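Local structure of 5'-nucleotidase SurE (Aquifex aeolicus, 2WQK) at residues 98-106 against 179-187. The protein probably hydrolyses nucleoside 5'-monophosphates to nucleosides and phosphate, using one divalent metal cation per subunit. Numbering follows the deposited sequence.
Sequences NLGEDITYS and RQGKRAYKE. With SO4 (sulfate ion), chain C.
Glu101 and Asp102, in the 3-10 turn 101-105 that leads into helix 107-117 of the SurE fold, meet Arg183 on the loop running out to the two-stranded hairpin 186-206. The backbones come together at Gly100 and Gly181, whose CA atoms lie 4.4 Å apart. There Glu101 N donates to Lys182 O, while Gly100 CA sits against Gly181 O and Lys182 O so closely that a CB would collide with the latter.

Gln180 runs out straight, its CG turned opposite the backbone N (chi1 -179°), which carries NE2 to Gly100 O at 2.8 Å. The amide approaches from above the carbonyl plane and Ile103 N from the opposite face, so the oxygen is gripped twice. Ile103 CD1 packs on Gln180 CG at 3.9 Å.

The charged contact centres on Asp102 OD1, which forms a salt bridge with Arg183 NH2 at 3.0 Å and a weak bond with Arg183 NE. Glu101 CB lies over one guanidinium face, 3.4 Å from Arg183 NE, and the Tyr105 ring, nearly coplanar with the group (10°), meets Arg183 NH2 at its edge. Glu114 of the second subunit forms a salt bridge with Arg183 NH1 through OE1 and a hydrogen bond with Tyr105 OH through OE2, tying this corner to the subunit interface. Replacing Arg183 by alanine is likely to leave the carboxylates of Asp102 and of Glu114 in the second subunit without the cation they share.

The first and last residues of 98-106 come together on a sulfate, probably from the crystallisation liquor, whose O3 accepts from Asn98 ND2 and, at 2.8 Å, from Ser106 OG.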
loop_
_atom_site.group_PDB
_atom_site.type_symbol
_atom_site.label_atom_id
_atom_site.label_comp_id
_atom_site.label_asym_id
_atom_site.label_seq_id
_atom_site.Cartn_x
_atom_site.Cartn_y
_atom_site.Cartn_z
ATOM N N ASN A 98 -4.746 14.328 -17.404
ATOM C CA ASN A 98 -3.495 14.758 -16.783
ATOM C C ASN A 98 -3.148 16.154 -17.278
ATOM O O ASN A 98 -2.484 16.334 -18.319
ATOM C CB ASN A 98 -2.418 13.740 -17.094
ATOM C CG ASN A 98 -2.566 12.500 -16.239
ATOM O OD1 ASN A 98 -2.467 12.568 -14.998
ATOM N ND2 ASN A 98 -2.832 11.350 -16.881
ATOM N N LEU A 99 -3.702 17.145 -16.561
ATOM C CA LEU A 99 -3.654 18.530 -16.937
ATOM C C LEU A 99 -2.958 19.372 -15.866
ATOM O O LEU A 99 -2.960 19.045 -14.668
ATOM C CB LEU A 99 -5.094 19.062 -17.066
ATOM C CG LEU A 99 -5.885 18.419 -18.192
ATOM C CD1 LEU A 99 -7.403 18.563 -17.962
ATOM C CD2 LEU A 99 -5.487 18.968 -19.564
ATOM N N GLY A 100 -2.417 20.481 -16.333
ATOM C CA GLY A 100 -1.958 21.516 -15.425
ATOM C C GLY A 100 -0.893 21.036 -14.466
ATOM O O GLY A 100 -0.036 20.212 -14.783
ATOM N N GLU A 101 -1.004 21.528 -13.244
ATOM C CA GLU A 101 -0.027 21.257 -12.191
ATOM C C GLU A 101 0.080 19.805 -11.840
ATOM O O GLU A 101 1.135 19.292 -11.374
ATOM C CB GLU A 101 -0.416 22.012 -10.904
ATOM C CG GLU A 101 -0.340 23.504 -11.029
ATOM C CD GLU A 101 1.019 23.992 -11.509
ATOM O OE1 GLU A 101 1.986 23.195 -11.539
ATOM O OE2 GLU A 101 1.120 25.187 -11.858
ATOM N N ASP A 102 -1.014 19.082 -12.037
ATOM C CA ASP A 102 -1.073 17.667 -11.679
ATOM C C ASP A 102 -0.241 16.688 -12.586
ATOM O O ASP A 102 -0.057 15.497 -12.285
ATOM C CB ASP A 102 -2.539 17.331 -11.467
ATOM C CG ASP A 102 -3.137 18.143 -10.276
ATOM O OD1 ASP A 102 -2.499 18.172 -9.183
ATOM O OD2 ASP A 102 -4.203 18.773 -10.428
ATOM N N ILE A 103 0.320 17.228 -13.655
ATOM C CA ILE A 103 1.194 16.446 -14.552
ATOM C C ILE A 103 2.373 15.809 -13.781
ATOM O O ILE A 103 2.774 14.679 -14.042
ATOM C CB ILE A 103 1.669 17.344 -15.691
ATOM C CG1 ILE A 103 0.505 17.674 -16.634
ATOM C CG2 ILE A 103 2.831 16.769 -16.480
ATOM C CD1 ILE A 103 0.840 18.862 -17.593
ATOM N N THR A 104 2.927 16.531 -12.804
ATOM C CA THR A 104 4.055 16.057 -11.996
ATOM C C THR A 104 3.816 14.736 -11.289
ATOM O O THR A 104 4.737 13.987 -11.027
ATOM C CB THR A 104 4.386 17.092 -10.903
ATOM O OG1 THR A 104 4.778 18.309 -11.549
ATOM C CG2 THR A 104 5.485 16.582 -10.019
ATOM N N TYR A 105 2.558 14.471 -10.940
ATOM C CA TYR A 105 2.189 13.305 -10.175
ATOM C C TYR A 105 1.687 12.131 -11.034
ATOM O O TYR A 105 1.314 11.068 -10.523
ATOM C CB TYR A 105 1.086 13.687 -9.182
ATOM C CG TYR A 105 1.508 14.778 -8.205
ATOM C CD1 TYR A 105 2.488 14.548 -7.280
ATOM C CD2 TYR A 105 0.917 16.020 -8.238
ATOM C CE1 TYR A 105 2.857 15.542 -6.370
ATOM C CE2 TYR A 105 1.276 17.027 -7.332
ATOM C CZ TYR A 105 2.267 16.778 -6.412
ATOM O OH TYR A 105 2.634 17.759 -5.503
ATOM N N SER A 106 1.648 12.335 -12.344
ATOM C CA SER A 106 1.014 11.348 -13.238
ATOM C C SER A 106 1.953 10.215 -13.660
ATOM O O SER A 106 3.061 10.447 -14.204
ATOM C CB SER A 106 0.593 12.061 -14.514
ATOM O OG SER A 106 0.211 11.139 -15.542
ATOM N N ARG A 179 -0.251 25.363 -23.539
ATOM C CA ARG A 179 0.637 25.371 -22.381
ATOM C C ARG A 179 0.013 24.657 -21.188
ATOM O O ARG A 179 -1.198 24.521 -21.085
ATOM C CB ARG A 179 1.007 26.818 -21.986
ATOM C CG ARG A 179 -0.124 27.681 -21.461
ATOM C CD ARG A 179 0.359 29.055 -21.045
ATOM N NE ARG A 179 -0.727 29.833 -20.429
ATOM C CZ ARG A 179 -1.598 30.553 -21.079
ATOM N NH1 ARG A 179 -1.571 30.578 -22.400
ATOM N NH2 ARG A 179 -2.538 31.229 -20.380
ATOM N N GLN A 180 0.862 24.264 -20.238
ATOM C CA GLN A 180 0.410 23.719 -18.974
ATOM C C GLN A 180 -0.346 24.825 -18.216
ATOM O O GLN A 180 0.210 25.868 -17.928
ATOM C CB GLN A 180 1.625 23.296 -18.132
ATOM C CG GLN A 180 1.293 22.688 -16.768
ATOM C CD GLN A 180 2.532 22.464 -15.955
ATOM O OE1 GLN A 180 3.483 23.217 -16.062
ATOM N NE2 GLN A 180 2.512 21.442 -15.119
ATOM N N GLY A 181 -1.591 24.576 -17.849
ATOM C CA GLY A 181 -2.368 25.538 -17.090
ATOM C C GLY A 181 -2.029 25.439 -15.611
ATOM O O GLY A 181 -1.249 24.611 -15.181
ATOM N N LYS A 182 -2.634 26.310 -14.818
ATOM C CA LYS A 182 -2.495 26.221 -13.361
ATOM C C LYS A 182 -3.319 25.005 -12.824
ATOM O O LYS A 182 -3.083 23.842 -13.198
ATOM C CB LYS A 182 -2.867 27.581 -12.709
ATOM C CG LYS A 182 -1.895 28.732 -13.087
ATOM C CD LYS A 182 -2.208 30.132 -12.450
ATOM C CE LYS A 182 -1.170 31.166 -12.923
ATOM N NZ LYS A 182 -1.327 32.480 -12.235
ATOM N N ARG A 183 -4.174 25.228 -11.844
ATOM C CA ARG A 183 -5.253 24.310 -11.555
ATOM C C ARG A 183 -6.557 25.049 -11.801
ATOM O O ARG A 183 -6.771 26.124 -11.276
ATOM C CB ARG A 183 -5.170 23.793 -10.124
ATOM C CG ARG A 183 -4.235 22.617 -9.970
ATOM C CD ARG A 183 -3.643 22.558 -8.600
ATOM N NE ARG A 183 -2.750 21.408 -8.475
ATOM C CZ ARG A 183 -1.834 21.247 -7.514
ATOM N NH1 ARG A 183 -1.690 22.183 -6.589
ATOM N NH2 ARG A 183 -1.056 20.172 -7.518
ATOM N N ALA A 184 -7.400 24.477 -12.644
ATOM C CA ALA A 184 -8.638 25.157 -13.049
ATOM C C ALA A 184 -9.727 24.872 -12.032
ATOM O O ALA A 184 -10.780 24.374 -12.389
ATOM C CB ALA A 184 -9.076 24.705 -14.466
ATOM N N TYR A 185 -9.466 25.186 -10.764
ATOM C CA TYR A 185 -10.469 25.088 -9.692
ATOM C C TYR A 185 -10.054 25.902 -8.463
ATOM O O TYR A 185 -8.878 26.280 -8.306
ATOM C CB TYR A 185 -10.708 23.637 -9.290
ATOM C CG TYR A 185 -9.469 22.951 -8.763
ATOM C CD1 TYR A 185 -9.119 23.060 -7.417
ATOM C CD2 TYR A 185 -8.665 22.192 -9.609
ATOM C CE1 TYR A 185 -7.977 22.436 -6.917
ATOM C CE2 TYR A 185 -7.522 21.561 -9.126
ATOM C CZ TYR A 185 -7.189 21.691 -7.779
ATOM O OH TYR A 185 -6.044 21.072 -7.321
ATOM N N LYS A 186 -11.033 26.162 -7.598
ATOM C CA LYS A 186 -10.839 26.879 -6.342
ATOM C C LYS A 186 -10.749 25.848 -5.215
ATOM O O LYS A 186 -11.582 24.961 -5.092
ATOM C CB LYS A 186 -12.031 27.798 -6.064
ATOM C CG LYS A 186 -12.128 28.995 -6.993
ATOM C CD LYS A 186 -11.341 30.184 -6.465
ATOM C CE LYS A 186 -11.421 31.376 -7.408
ATOM N NZ LYS A 186 -10.706 31.120 -8.690
ATOM N N GLU A 187 -9.729 25.974 -4.388
ATOM C CA GLU A 187 -9.528 25.054 -3.280
ATOM C C GLU A 187 -10.191 25.592 -2.013
ATOM O O GLU A 187 -9.968 26.721 -1.610
ATOM C CB GLU A 187 -8.027 24.856 -3.080
ATOM C CG GLU A 187 -7.634 23.921 -1.989
ATOM C CD GLU A 187 -6.159 23.541 -2.098
ATOM O OE1 GLU A 187 -5.337 24.181 -1.439
ATOM O OE2 GLU A 187 -5.817 22.624 -2.887
HETATM S S SO4 C . -2.125 8.470 -13.835
HETATM O O1 SO4 C . -3.532 8.804 -13.618
HETATM O O2 SO4 C . -2.057 6.992 -14.068
HETATM O O3 SO4 C . -1.626 9.096 -15.006
HETATM O O4 SO4 C . -1.278 8.819 -12.650
HETATM O O HOH W 1 3.658 21.341 -11.950
#